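Side-chain contact in hypothetical protein (Pseudomonas syringae pv. tomato, PDB 2PAG), which is of unknown function but belongs to the SMI1/KNR4 family of the SUKH clan and binds calcium: residues N37-F40 with V41-E44. Numbering follows the deposited sequence.
Sequences NIPF and VFKE
Phe42 folds back from the first turn of helix 40-49 onto Ile38 and Pro39, the two residues that lead into it. Its CB lies 3.4 Å from Pro39 O and is also touched by the methyl CG2 of Ile38. With chi1 at -171°, CG is turned away from the backbone N, and the side chain extends next to the pyrrolidine ring of Pro39, in the same sense. CG lies 3.9 Å from Ile38 CG2; the same methyl also lies against CD2, approaching the ring obliquely, as Pro39 CD does at 4.1 Å from Phe42 CD2. The Phe42 side chain also packs on Ile88 and Ile90 of strand 88-93 and on Val124 of helix 124-132. CG2 of Ile38, anti to its own N, is in van der Waals contact with the helix backbone as well, 3.8 Å from Lys43 N.

Pro39 occupies the N-cap, and its carbonyl accepts the first helical bond, from Lys43 N to Pro39 O at 2.9 Å. Glu44 N donates to Phe40 O, continuing the helical pattern. On another side of the helix the Phe40 ring and the Glu44 carboxylate meet loosely, their planes 69° apart, with Phe40 CE2 4.1 Å from Glu44 OE2; the other oxygen, OE1, is held by Trp125 NE1. The chemistry is thus divided: main-chain bonds fix the start of the helix, while Ile38 and Pro39 pack against Phe42, and Phe42 and Pro39 carry the buried side of the helix start onto strand 88-93.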
ATOM      1  N   ASN A  37      -6.221   2.189 -12.589  1.00 23.31           N
ATOM      2  CA  ASN A  37      -4.834   2.388 -12.962  1.00 23.37           C
ATOM      3  C   ASN A  37      -4.127   2.731 -11.661  1.00 21.35           C
ATOM      4  O   ASN A  37      -4.515   3.678 -10.978  1.00 21.35           O
ATOM      5  CB  ASN A  37      -4.717   3.544 -13.958  1.00 28.20           C
ATOM      6  CG  ASN A  37      -3.347   3.629 -14.598  1.00 31.82           C
ATOM      7  OD1 ASN A  37      -2.357   3.947 -13.939  1.00 33.66           O
ATOM      8  ND2 ASN A  37      -3.283   3.335 -15.891  1.00 35.30           N
ATOM      9  N   ILE A  38      -3.116   1.947 -11.294  1.00 16.62           N
ATOM     10  CA  ILE A  38      -2.372   2.221 -10.065  1.00 16.52           C
ATOM     11  C   ILE A  38      -1.382   3.343 -10.361  1.00 15.87           C
ATOM     12  O   ILE A  38      -0.607   3.251 -11.312  1.00 15.60           O
ATOM     13  CB  ILE A  38      -1.595   0.975  -9.583  1.00 15.60           C
ATOM     14  CG1 ILE A  38      -2.575  -0.154  -9.262  1.00 17.32           C
ATOM     15  CG2 ILE A  38      -0.757   1.325  -8.352  1.00 16.02           C
ATOM     16  CD1 ILE A  38      -1.913  -1.480  -8.979  1.00 19.07           C
ATOM     17  N   PRO A  39      -1.406   4.427  -9.561  1.00 15.58           N
ATOM     18  CA  PRO A  39      -0.492   5.557  -9.771  1.00 15.75           C
ATOM     19  C   PRO A  39       0.949   5.061  -9.880  1.00 14.85           C
ATOM     20  O   PRO A  39       1.328   4.116  -9.190  1.00 13.64           O
ATOM     21  CB  PRO A  39      -0.728   6.419  -8.529  1.00 17.42           C
ATOM     22  CG  PRO A  39      -2.166   6.167  -8.219  1.00 18.96           C
ATOM     23  CD  PRO A  39      -2.264   4.661  -8.387  1.00 16.62           C
ATOM     24  N   PHE A  40       1.743   5.701 -10.738  1.00 13.87           N
ATOM     25  CA  PHE A  40       3.135   5.301 -10.954  1.00 13.71           C
ATOM     26  C   PHE A  40       3.975   5.094  -9.703  1.00 13.65           C
ATOM     27  O   PHE A  40       4.571   4.036  -9.535  1.00 13.57           O
ATOM     28  CB  PHE A  40       3.881   6.299 -11.856  1.00 15.27           C
ATOM     29  CG  PHE A  40       5.314   5.892 -12.138  1.00 15.63           C
ATOM     30  CD1 PHE A  40       5.616   5.054 -13.208  1.00 17.39           C
ATOM     31  CD2 PHE A  40       6.341   6.254 -11.268  1.00 17.14           C
ATOM     32  CE1 PHE A  40       6.913   4.578 -13.403  1.00 18.45           C
ATOM     33  CE2 PHE A  40       7.644   5.780 -11.454  1.00 17.08           C
ATOM     34  CZ  PHE A  40       7.927   4.939 -12.524  1.00 17.38           C
ATOM     35  N   VAL A  41       4.053   6.099  -8.830  1.00 13.50           N
ATOM     36  CA  VAL A  41       4.878   5.953  -7.635  1.00 12.49           C
ATOM     37  C   VAL A  41       4.377   4.832  -6.732  1.00 13.52           C
ATOM     38  O   VAL A  41       5.174   4.115  -6.140  1.00 11.56           O
ATOM     39  CB  VAL A  41       5.001   7.282  -6.859  1.00 13.95           C
ATOM     40  CG1 VAL A  41       5.862   7.094  -5.623  1.00 13.41           C
ATOM     41  CG2 VAL A  41       5.643   8.336  -7.751  1.00 15.15           C
ATOM     42  N   PHE A  42       3.059   4.672  -6.635  1.00 12.81           N
ATOM     43  CA  PHE A  42       2.477   3.592  -5.842  1.00 11.76           C
ATOM     44  C   PHE A  42       2.922   2.256  -6.470  1.00 11.93           C
ATOM     45  O   PHE A  42       3.295   1.319  -5.765  1.00 11.96           O
ATOM     46  CB  PHE A  42       0.946   3.735  -5.862  1.00 12.72           C
ATOM     47  CG  PHE A  42       0.211   2.814  -4.919  1.00 14.66           C
ATOM     48  CD1 PHE A  42       0.879   1.882  -4.133  1.00 16.12           C
ATOM     49  CD2 PHE A  42      -1.175   2.894  -4.829  1.00 15.54           C
ATOM     50  CE1 PHE A  42       0.167   1.038  -3.269  1.00 15.93           C
ATOM     51  CE2 PHE A  42      -1.892   2.065  -3.979  1.00 14.75           C
ATOM     52  CZ  PHE A  42      -1.220   1.132  -3.194  1.00 15.79           C
ATOM     53  N   LYS A  43       2.898   2.180  -7.799  1.00 12.99           N
ATOM     54  CA  LYS A  43       3.317   0.967  -8.494  1.00 13.35           C
ATOM     55  C   LYS A  43       4.790   0.693  -8.197  1.00 13.22           C
ATOM     56  O   LYS A  43       5.199  -0.453  -8.024  1.00 12.59           O
ATOM     57  CB  LYS A  43       3.099   1.139  -9.995  1.00 16.61           C
ATOM     58  CG  LYS A  43       3.307  -0.111 -10.811  1.00 23.63           C
ATOM     59  CD  LYS A  43       2.578  -0.009 -12.146  1.00 25.53           C
ATOM     60  CE  LYS A  43       3.021   1.214 -12.942  1.00 30.44           C
ATOM     61  NZ  LYS A  43       2.291   1.329 -14.237  1.00 31.33           N
ATOM     62  N   GLU A  44       5.583   1.758  -8.147  1.00 12.59           N
ATOM     63  CA  GLU A  44       7.008   1.650  -7.855  1.00 12.91           C
ATOM     64  C   GLU A  44       7.196   1.075  -6.452  1.00 12.84           C
ATOM     65  O   GLU A  44       8.047   0.220  -6.227  1.00 12.07           O
ATOM     66  CB  GLU A  44       7.650   3.031  -7.963  1.00 10.90           C
ATOM     67  CG  GLU A  44       9.140   3.062  -7.737  1.00 14.13           C
ATOM     68  CD  GLU A  44       9.694   4.439  -7.992  1.00 17.47           C
ATOM     69  OE1 GLU A  44       9.255   5.382  -7.302  1.00 17.93           O
ATOM     70  OE2 GLU A  44      10.555   4.577  -8.889  1.00 19.65           O
TER